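Local coordinates for protein galactose mutarotase related enzyme (Lactobacillus casei, PDB 3Q1N) that probably binds sugars and may act as a galactose mutarotase-like aldose 1-epimerase that interconverts sugar anomers, at residues F10-A15 and A19-L24; Y79-S84 and L111-M116; V254-G259 and L287-E292. One frame throughout, in Å; residues are numbered along the deposited sequence. Where two conformers were deposited one is given.

Contact 1: F10-A15 and A19-L24; sequences FKAGIA and AELQSL
Ala12 to Ala15 pair with Glu20 to Leu24 in an antiparallel hairpin whose strands run at 146° and come within 4.5 Å of each other along their axes, the ladder being interrupted twice by bulges. At Gly13 the bulge is classic: Gln22 and Ser23 both face this glycine, and its carbonyl takes a nearly straight bond from Gln22 N (2.8 Å to Gly13 O) plus a weak one from Ser23 N. Gly13 N returns a bond to Ser23 O (3.0 Å). Near the turn Ala19 and Glu20 both oppose Ala15 in a G1 bulge, with Ala19 in the left-handed region and Ala15 N bonded to Glu20 O (2.9 Å).

One face of the hairpin is apolar. Leu24 lays CD1 against Ala12 CB at 3.7 Å, while Leu21 rests its own CD1 against both Ala12 CB and Ile14 CG1, a little farther off. Leu21 has CG trans to the backbone N (chi1 179°), which leads the branch back across to the first strand. Ile14 CG2 sits over the backbone at Ala19 and Glu20, 3.5 Å from Glu20 O.

On the other face Ala15 CB rests against the amide of Gln22, 3.7 Å from NE2. That amide is anchored in turn: NE2 donates to Glu20 OE1, meeting it from above the carboxylate plane although the acceptor lies in the amide's own plane. Glu20 OE2 is gripped by the backbone N atoms of His45 and Ala46. A water bridges Ser23 OG and, weakly, Lys11 O, and Ser23 OG is also bonded to Glu32.

Strand 2-6 flanks the hairpin beside 10-15, strand 31-32 lies beyond 20-26, and the apolar face packs on Phe93, Tyr115 and Leu117 of strands 90-96 and 109-118.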
loop_
_atom_site.group_PDB
_atom_site.type_symbol
_atom_site.label_atom_id
_atom_site.label_comp_id
_atom_site.label_asym_id
_atom_site.label_seq_id
_atom_site.Cartn_x
_atom_site.Cartn_y
_atom_site.Cartn_z
ATOM N N PHE A 10 5.121 -20.992 5.989
ATOM C CA PHE A 10 5.546 -19.636 5.564
ATOM C C PHE A 10 6.559 -19.038 6.544
ATOM O O PHE A 10 6.525 -19.359 7.733
ATOM C CB PHE A 10 4.323 -18.695 5.466
ATOM C CG PHE A 10 3.263 -19.148 4.507
ATOM C CD1 PHE A 10 3.541 -19.362 3.177
ATOM C CD2 PHE A 10 1.969 -19.353 4.951
ATOM C CE1 PHE A 10 2.550 -19.791 2.304
ATOM C CE2 PHE A 10 0.979 -19.736 4.115
ATOM C CZ PHE A 10 1.270 -19.984 2.772
ATOM N N LYS A 11 7.438 -18.172 6.045
ATOM C CA LYS A 11 8.272 -17.322 6.874
ATOM C C LYS A 11 8.203 -15.878 6.365
ATOM O O LYS A 11 8.210 -15.658 5.148
ATOM C CB LYS A 11 9.712 -17.833 6.873
ATOM C CG LYS A 11 10.660 -17.099 7.847
ATOM C CD LYS A 11 11.939 -17.877 8.069
ATOM C CE LYS A 11 12.864 -17.206 9.089
ATOM N NZ LYS A 11 14.126 -18.016 9.259
ATOM N N ALA A 12 8.161 -14.926 7.287
ATOM C CA ALA A 12 8.130 -13.491 6.929
ATOM C C ALA A 12 9.249 -12.786 7.707
ATOM O O ALA A 12 9.538 -13.125 8.881
ATOM C CB ALA A 12 6.782 -12.865 7.261
ATOM N N GLY A 13 9.871 -11.804 7.060
ATOM C CA GLY A 13 10.855 -10.940 7.702
ATOM C C GLY A 13 10.344 -9.522 7.613
ATOM O O GLY A 13 9.857 -9.099 6.543
ATOM N N ILE A 14 10.362 -8.840 8.762
ATOM C CA ILE A 14 9.817 -7.486 8.880
ATOM C C ILE A 14 10.843 -6.613 9.576
ATOM O O ILE A 14 11.340 -6.954 10.656
ATOM C CB ILE A 14 8.485 -7.400 9.689
ATOM C CG1 ILE A 14 7.431 -8.394 9.179
ATOM C CG2 ILE A 14 7.925 -5.979 9.656
ATOM C CD1 ILE A 14 7.316 -9.638 10.060
ATOM N N ALA A 15 11.149 -5.482 8.966
ATOM C CA ALA A 15 12.110 -4.526 9.525
ATOM C C ALA A 15 11.453 -3.644 10.561
ATOM O O ALA A 15 10.325 -3.147 10.360
ATOM C CB ALA A 15 12.697 -3.667 8.424
ATOM N N ALA A 19 8.233 -0.728 10.158
ATOM C CA ALA A 19 7.484 -2.003 10.244
ATOM C C ALA A 19 7.299 -2.598 8.849
ATOM O O ALA A 19 6.209 -3.071 8.460
ATOM C CB ALA A 19 6.100 -1.793 10.920
ATOM N N GLU A 20 8.397 -2.602 8.087
ATOM C CA GLU A 20 8.324 -2.875 6.653
ATOM C C GLU A 20 8.465 -4.362 6.384
ATOM O O GLU A 20 9.517 -4.953 6.686
ATOM C CB GLU A 20 9.424 -2.191 5.877
ATOM C CG GLU A 20 9.173 -2.397 4.356
ATOM C CD GLU A 20 10.311 -1.984 3.452
ATOM O OE1 GLU A 20 11.408 -1.663 3.939
ATOM O OE2 GLU A 20 10.065 -1.950 2.205
ATOM N N LEU A 21 7.434 -4.982 5.841
ATOM C CA LEU A 21 7.584 -6.359 5.367
ATOM C C LEU A 21 8.646 -6.398 4.274
ATOM O O LEU A 21 8.565 -5.644 3.298
ATOM C CB LEU A 21 6.273 -6.823 4.781
ATOM C CG LEU A 21 6.206 -8.231 4.204
ATOM C CD1 LEU A 21 6.314 -9.301 5.260
ATOM C CD2 LEU A 21 4.866 -8.400 3.411
ATOM N N GLN A 22 9.635 -7.262 4.424
ATOM C CA GLN A 22 10.711 -7.316 3.422
ATOM C C GLN A 22 10.818 -8.656 2.717
ATOM O O GLN A 22 11.404 -8.728 1.640
ATOM C CB GLN A 22 12.045 -6.944 4.071
ATOM C CG GLN A 22 12.020 -5.475 4.584
ATOM C CD GLN A 22 13.357 -4.982 5.011
ATOM O OE1 GLN A 22 14.144 -5.734 5.554
ATOM N NE2 GLN A 22 13.593 -3.687 4.847
ATOM N N SER A 23 10.267 -9.697 3.315
ATOM C CA SER A 23 10.360 -11.048 2.776
ATOM C C SER A 23 9.159 -11.879 3.214
ATOM O O SER A 23 8.664 -11.744 4.351
ATOM C CB SER A 23 11.671 -11.716 3.225
ATOM O OG SER A 23 11.714 -13.096 2.877
ATOM N N LEU A 24 8.701 -12.741 2.317
ATOM C CA LEU A 24 7.572 -13.616 2.570
ATOM C C LEU A 24 7.746 -14.843 1.694
ATOM O O LEU A 24 7.736 -14.764 0.464
ATOM C CB LEU A 24 6.283 -12.851 2.244
ATOM C CG LEU A 24 4.912 -13.363 2.643
ATOM C CD1 LEU A 24 4.848 -13.579 4.181
ATOM C CD2 LEU A 24 3.864 -12.392 2.201
HETATM O O HOH W 1 11.170 -14.742 4.934
#

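Contact 2: Y79-S84 and L111-M116; sequences YDFDVS and LAVTYM. With EDO (1,2-ethanediol), chain T.
Phe81 reaches Leu111 and Val113 with the far end of its ring, the two backbones staying well apart: the nearest CA atoms, those of Phe81 and Ala112, are 8.5 Å from each other. The CB bond of Phe81 already points toward strand 109-118. With CG trans to the carbonyl carbon and beside the backbone N (chi1 -76°), the CD2-CE2 side of the ring comes up to Leu111 O. Along this side CD2 comes first, at 3.9 Å from Leu111 O. CE2 goes deeper, approaching the same carbonyl oxygen to 3.5 Å and Val113 CG2 to 4.0 Å. At the tip, CZ meets Leu111 CD2 at 3.8 Å. The oxygen and the valine methyl both approach the ring at a slant, and the leucine and phenylalanine side chains lie askew to each other.

Leu111 offers its CD2 branch, while Val113 turns CG2, the branch beside its backbone N, to the ring. No hydrogen bond crosses this contact, and what joins the segments is van der Waals packing of three buried residues. Ala112 and Thr114 look to the other surface of the strand, where an ethanediol, probably from the crystallisation liquor, lies beside them; its modelled closeness to Thr114 is doubtful.

Strand 90-96 runs between strands 82-84 and 109-118, pairing with both, and the Phe81 ring also touches its Phe93 and Gln95. An aromatic side chain thus leans over an intervening strand, from the chain just before edge strand 82-84, onto the third strand of a large antiparallel sheet in the beta-sandwich fold of the galactose mutarotase-like family.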
loop_
_atom_site.group_PDB
_atom_site.type_symbol
_atom_site.label_atom_id
_atom_site.label_comp_id
_atom_site.label_asym_id
_atom_site.label_seq_id
_atom_site.Cartn_x
_atom_site.Cartn_y
_atom_site.Cartn_z
ATOM N N TYR A 79 10.793 5.989 10.215
ATOM C CA TYR A 79 11.147 5.819 11.621
ATOM C C TYR A 79 10.847 4.401 12.128
ATOM O O TYR A 79 10.087 3.637 11.524
ATOM C CB TYR A 79 10.438 6.867 12.505
ATOM C CG TYR A 79 10.727 8.277 12.060
ATOM C CD1 TYR A 79 11.947 8.858 12.317
ATOM C CD2 TYR A 79 9.799 8.999 11.289
ATOM C CE1 TYR A 79 12.239 10.120 11.872
ATOM C CE2 TYR A 79 10.088 10.259 10.811
ATOM C CZ TYR A 79 11.280 10.828 11.105
ATOM O OH TYR A 79 11.551 12.111 10.628
ATOM N N ASP A 80 11.551 4.006 13.190
ATOM C CA ASP A 80 11.403 2.673 13.743
ATOM C C ASP A 80 10.046 2.537 14.425
ATOM O O ASP A 80 9.405 3.534 14.797
ATOM C CB ASP A 80 12.495 2.372 14.777
ATOM C CG ASP A 80 13.858 2.084 14.159
ATOM O OD1 ASP A 80 13.989 1.994 12.923
ATOM O OD2 ASP A 80 14.839 1.992 14.937
ATOM N N PHE A 81 9.606 1.288 14.515
ATOM C CA PHE A 81 8.463 0.894 15.342
ATOM C C PHE A 81 8.986 0.015 16.464
ATOM O O PHE A 81 9.943 -0.758 16.272
ATOM C CB PHE A 81 7.457 0.058 14.523
ATOM C CG PHE A 81 6.598 0.821 13.556
ATOM C CD1 PHE A 81 7.151 1.519 12.461
ATOM C CD2 PHE A 81 5.202 0.724 13.639
ATOM C CE1 PHE A 81 6.292 2.179 11.535
ATOM C CE2 PHE A 81 4.360 1.346 12.721
ATOM C CZ PHE A 81 4.897 2.053 11.644
ATOM N N ASP A 82 8.394 0.134 17.646
ATOM C CA ASP A 82 8.716 -0.738 18.772
ATOM C C ASP A 82 8.037 -2.087 18.610
ATOM O O ASP A 82 6.919 -2.165 18.125
ATOM C CB ASP A 82 8.231 -0.111 20.076
ATOM C CG ASP A 82 9.016 1.117 20.468
ATOM O OD1 ASP A 82 10.170 1.272 20.040
ATOM O OD2 ASP A 82 8.444 1.903 21.228
ATOM N N VAL A 83 8.697 -3.148 19.084
ATOM C CA VAL A 83 8.172 -4.522 18.968
ATOM C C VAL A 83 7.496 -4.966 20.296
ATOM O O VAL A 83 7.977 -4.686 21.405
ATOM C CB VAL A 83 9.328 -5.479 18.647
ATOM C CG1 VAL A 83 8.837 -6.993 18.641
ATOM C CG2 VAL A 83 9.957 -5.084 17.329
ATOM N N SER A 84 6.327 -5.579 20.182
ATOM C CA SER A 84 5.638 -6.131 21.325
ATOM C C SER A 84 4.849 -7.380 20.917
ATOM O O SER A 84 4.699 -7.685 19.706
ATOM C CB SER A 84 4.677 -5.112 21.926
ATOM O OG SER A 84 3.595 -4.822 21.049
ATOM N N LEU A 111 0.410 4.476 15.656
ATOM C CA LEU A 111 0.176 3.632 14.522
ATOM C C LEU A 111 0.654 2.258 14.898
ATOM O O LEU A 111 1.842 2.051 15.112
ATOM C CB LEU A 111 0.916 4.163 13.275
ATOM C CG LEU A 111 0.888 3.296 12.037
ATOM C CD1 LEU A 111 -0.579 3.030 11.601
ATOM C CD2 LEU A 111 1.721 3.973 10.905
ATOM N N ALA A 112 -0.281 1.313 14.978
ATOM C CA ALA A 112 0.043 -0.030 15.411
ATOM C C ALA A 112 -0.283 -0.987 14.285
ATOM O O ALA A 112 -1.301 -0.855 13.612
ATOM C CB ALA A 112 -0.666 -0.422 16.718
ATOM N N VAL A 113 0.630 -1.933 14.060
ATOM C CA VAL A 113 0.486 -2.919 13.001
ATOM C C VAL A 113 0.797 -4.311 13.571
ATOM O O VAL A 113 1.877 -4.504 14.135
ATOM C CB VAL A 113 1.481 -2.572 11.843
ATOM C CG1 VAL A 113 1.238 -3.430 10.607
ATOM C CG2 VAL A 113 1.432 -1.060 11.522
ATOM N N THR A 114 -0.111 -5.276 13.408
ATOM C CA THR A 114 0.097 -6.625 13.872
ATOM C C THR A 114 0.130 -7.544 12.664
ATOM O O THR A 114 -0.768 -7.461 11.820
ATOM C CB THR A 114 -0.991 -7.062 14.889
ATOM O OG1 THR A 114 -0.849 -6.267 16.073
ATOM C CG2 THR A 114 -0.840 -8.574 15.253
ATOM N N TYR A 115 1.210 -8.338 12.567
ATOM C CA TYR A 115 1.382 -9.300 11.482
ATOM C C TYR A 115 1.157 -10.681 12.051
ATOM O O TYR A 115 1.681 -10.984 13.110
ATOM C CB TYR A 115 2.776 -9.233 10.900
ATOM C CG TYR A 115 3.120 -7.928 10.220
ATOM C CD1 TYR A 115 2.778 -7.717 8.894
ATOM C CD2 TYR A 115 3.786 -6.925 10.907
ATOM C CE1 TYR A 115 3.118 -6.546 8.244
ATOM C CE2 TYR A 115 4.099 -5.719 10.261
ATOM C CZ TYR A 115 3.751 -5.552 8.940
ATOM O OH TYR A 115 4.026 -4.381 8.265
HETATM N N MSE A 116 0.431 -11.534 11.334
HETATM C CA MSE A 116 0.287 -12.913 11.751
HETATM C C MSE A 116 0.222 -13.834 10.532
HETATM O O MSE A 116 -0.547 -13.581 9.589
HETATM C CB MSE A 116 -0.975 -13.069 12.612
HETATM C CG MSE A 116 -1.091 -14.445 13.226
HETATM SE SE MSE A 116 -2.742 -14.702 14.196
HETATM C CE MSE A 116 -3.788 -13.133 13.811
HETATM C C1 EDO T . -1.803 -3.618 15.871
HETATM O O1 EDO T . -2.222 -4.182 17.076
HETATM C C2 EDO T . -2.976 -2.903 15.202
HETATM O O2 EDO T . -4.138 -3.654 15.020
#

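Contact 3: V254-G259 and L287-E292; sequences VEPFDG and LALKVE. With EDO (1,2-ethanediol), chain J; EDO (1,2-ethanediol), chain N.
Pro256 lays the CG corner of its ring against the CD2 methyl of Leu289, 3.9 Å away, with CB a little farther from the same methyl. The two side chains cross at about a right angle. This is packing between the layers of a beta-sandwich, the fold of galactose mutarotase-like proteins: Pro256 belongs to strand 251-258 of one antiparallel sheet, Leu289 to strand 284-293 of another, larger one, and their CA atoms are 8.5 Å apart. Leu289 holds CG between its backbone N and carbonyl carbon (chi1 60°), the crowded position, from which CD2 reaches the proline. Around this pair, Ile233 and Phe236 also touch Pro256, and Val124 and Tyr126 of strand 121-130 touch Leu289.

Glu255 and Phe257 stand on the opposite surface of their strand, away from the leucines. There Glu255 OE1 accepts a hydrogen bond from O1 of an ethanediol, at 2.7 Å; the same O1 lies in the plane of the Phe257 ring at its edge, 3.9 Å from CZ. His143 NE2, on strand 136-147 alongside, is also bonded to ethanediol. The diol was probably supplied by the crystallisation liquor, but its hydroxyl could mark a place for a sugar hydroxyl in this family of presumed carbohydrate-binding proteins. An alanine here, at Glu255, removes the carboxylate, and the diol O1, left without that acceptor, would probably be free to turn away from the Phe257 edge.

Farther along the strand Asp258, its CG trans to the backbone N (chi1 -173°), projects toward Leu287 and approaches the CD1 methyl with OD2, a detail made less certain by the two conformers deposited for the leucine. The other oxygen of its carboxylate, OD1, accepts a hydrogen bond from O1 of a second ethanediol at 2.9 Å.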
loop_
_atom_site.group_PDB
_atom_site.type_symbol
_atom_site.label_atom_id
_atom_site.label_comp_id
_atom_site.label_asym_id
_atom_site.label_seq_id
_atom_site.Cartn_x
_atom_site.Cartn_y
_atom_site.Cartn_z
ATOM N N VAL A 254 0.809 -4.157 -5.793
ATOM C CA VAL A 254 -0.651 -4.147 -5.683
ATOM C C VAL A 254 -0.903 -3.641 -4.286
ATOM O O VAL A 254 -0.597 -4.326 -3.307
ATOM C CB VAL A 254 -1.283 -5.542 -5.948
ATOM C CG1 VAL A 254 -2.833 -5.388 -5.969
ATOM C CG2 VAL A 254 -0.761 -6.148 -7.292
ATOM N N GLU A 255 -1.407 -2.401 -4.194
ATOM C CA GLU A 255 -1.246 -1.563 -3.030
ATOM C C GLU A 255 -2.571 -1.127 -2.425
ATOM O O GLU A 255 -3.286 -0.299 -3.008
ATOM C CB GLU A 255 -0.426 -0.330 -3.417
ATOM C CG GLU A 255 0.858 -0.605 -4.253
ATOM C CD GLU A 255 1.460 0.661 -4.821
ATOM O OE1 GLU A 255 0.896 1.757 -4.587
ATOM O OE2 GLU A 255 2.495 0.584 -5.527
ATOM N N PRO A 256 -2.932 -1.699 -1.268
ATOM C CA PRO A 256 -4.169 -1.261 -0.638
ATOM C C PRO A 256 -4.049 0.189 -0.139
ATOM O O PRO A 256 -3.109 0.490 0.599
ATOM C CB PRO A 256 -4.346 -2.259 0.518
ATOM C CG PRO A 256 -3.578 -3.496 0.112
ATOM C CD PRO A 256 -2.381 -2.914 -0.613
ATOM N N PHE A 257 -5.016 1.030 -0.514
ATOM C CA PHE A 257 -5.029 2.474 -0.171
ATOM C C PHE A 257 -6.285 2.835 0.628
ATOM O O PHE A 257 -7.431 2.665 0.136
ATOM C CB PHE A 257 -5.058 3.376 -1.425
ATOM C CG PHE A 257 -3.710 3.640 -2.123
ATOM C CD1 PHE A 257 -2.545 2.953 -1.837
ATOM C CD2 PHE A 257 -3.673 4.583 -3.123
ATOM C CE1 PHE A 257 -1.362 3.231 -2.531
ATOM C CE2 PHE A 257 -2.505 4.853 -3.797
ATOM C CZ PHE A 257 -1.364 4.195 -3.520
ATOM N N ASP A 258 -6.079 3.360 1.837
ATOM C CA ASP A 258 -7.129 4.111 2.564
ATOM C C ASP A 258 -6.795 5.609 2.497
ATOM O O ASP A 258 -6.482 6.228 3.488
ATOM C CB ASP A 258 -7.243 3.615 4.008
ATOM C CG ASP A 258 -8.423 4.227 4.753
ATOM O OD1 ASP A 258 -9.398 4.682 4.097
ATOM O OD2 ASP A 258 -8.369 4.229 6.017
ATOM N N GLY A 259 -6.868 6.148 1.276
ATOM C CA GLY A 259 -6.486 7.508 0.969
ATOM C C GLY A 259 -6.022 7.544 -0.471
ATOM O O GLY A 259 -6.102 6.551 -1.194
ATOM N N LEU A 287 -8.195 -1.120 10.422
ATOM C CA LEU A 287 -8.258 -1.670 9.071
ATOM C C LEU A 287 -7.568 -3.027 9.085
ATOM O O LEU A 287 -6.543 -3.171 9.755
ATOM C CB LEU A 287 -7.532 -0.750 8.096
ATOM C CG LEU A 287 -8.043 0.691 7.962
ATOM C CD1 LEU A 287 -7.073 1.549 7.169
ATOM C CD2 LEU A 287 -9.424 0.693 7.298
ATOM N N ALA A 288 -8.116 -3.996 8.364
ATOM C CA ALA A 288 -7.478 -5.305 8.253
ATOM C C ALA A 288 -7.297 -5.663 6.798
ATOM O O ALA A 288 -8.050 -5.209 5.944
ATOM C CB ALA A 288 -8.289 -6.363 8.952
ATOM N N LEU A 289 -6.275 -6.459 6.510
ATOM C CA LEU A 289 -6.147 -7.121 5.203
ATOM C C LEU A 289 -5.542 -8.513 5.369
ATOM O O LEU A 289 -4.988 -8.840 6.427
ATOM C CB LEU A 289 -5.308 -6.295 4.219
ATOM C CG LEU A 289 -3.847 -5.935 4.506
ATOM C CD1 LEU A 289 -2.885 -7.030 4.068
ATOM C CD2 LEU A 289 -3.475 -4.586 3.846
ATOM N N LYS A 290 -5.651 -9.324 4.314
ATOM C CA LYS A 290 -4.916 -10.571 4.230
ATOM C C LYS A 290 -4.239 -10.660 2.873
ATOM O O LYS A 290 -4.788 -10.203 1.863
ATOM C CB LYS A 290 -5.821 -11.793 4.404
ATOM C CG LYS A 290 -6.662 -11.812 5.698
ATOM C CD LYS A 290 -7.481 -13.132 5.841
ATOM C CE LYS A 290 -8.279 -13.104 7.156
ATOM N NZ LYS A 290 -9.079 -14.369 7.340
ATOM N N VAL A 291 -3.042 -11.227 2.878
ATOM C CA VAL A 291 -2.340 -11.589 1.640
ATOM C C VAL A 291 -2.442 -13.121 1.599
ATOM O O VAL A 291 -1.793 -13.800 2.384
ATOM C CB VAL A 291 -0.883 -11.125 1.655
ATOM C CG1 VAL A 291 -0.233 -11.376 0.269
ATOM C CG2 VAL A 291 -0.783 -9.620 2.046
ATOM N N GLU A 292 -3.319 -13.654 0.774
ATOM C CA GLU A 292 -3.411 -15.103 0.605
ATOM C C GLU A 292 -2.269 -15.563 -0.287
ATOM O O GLU A 292 -2.031 -14.984 -1.361
ATOM C CB GLU A 292 -4.717 -15.536 -0.016
ATOM C CG GLU A 292 -5.981 -14.940 0.620
ATOM C CD GLU A 292 -7.265 -15.437 -0.039
ATOM O OE1 GLU A 292 -7.241 -16.391 -0.852
ATOM O OE2 GLU A 292 -8.321 -14.859 0.264
HETATM C C1 EDO J . 2.671 3.734 -6.632
HETATM O O1 EDO J . 2.011 4.100 -5.405
HETATM C C2 EDO J . 3.943 4.516 -6.875
HETATM O O2 EDO J . 4.901 4.322 -5.809
HETATM C C1 EDO N . -12.917 4.476 4.202
HETATM O O1 EDO N . -12.091 5.652 4.072
HETATM C C2 EDO N . -13.325 4.303 5.652
HETATM O O2 EDO N . -12.285 3.629 6.352
#

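How the contacts relate
Contacts 1 and 2 touch directly, their centres 12 Å apart: Tyr115 OH of strand 109-118 lies 2.6 Å from Ala19 O in a probable hydrogen bond, Phe81 CD1 packs 3.4 Å from Ala19 N, and Tyr115 CE2 lies 3.9 Å from Ile14 CG2. The N-terminal hairpin is thereby seated on the large antiparallel sheet. Contact 3 has its centre 16 Å from each of the others and its nearest atoms about 5 Å from contact 1 and 7 Å from contact 2. Contacts 2 and 3 share that sheet: Val124 and Tyr126 of strand 121-130 touch both Val113 and Leu289. Of the three, contact 3 lies closest to the chain's centre, and its diol at Glu255 may mark the presumed sugar pocket.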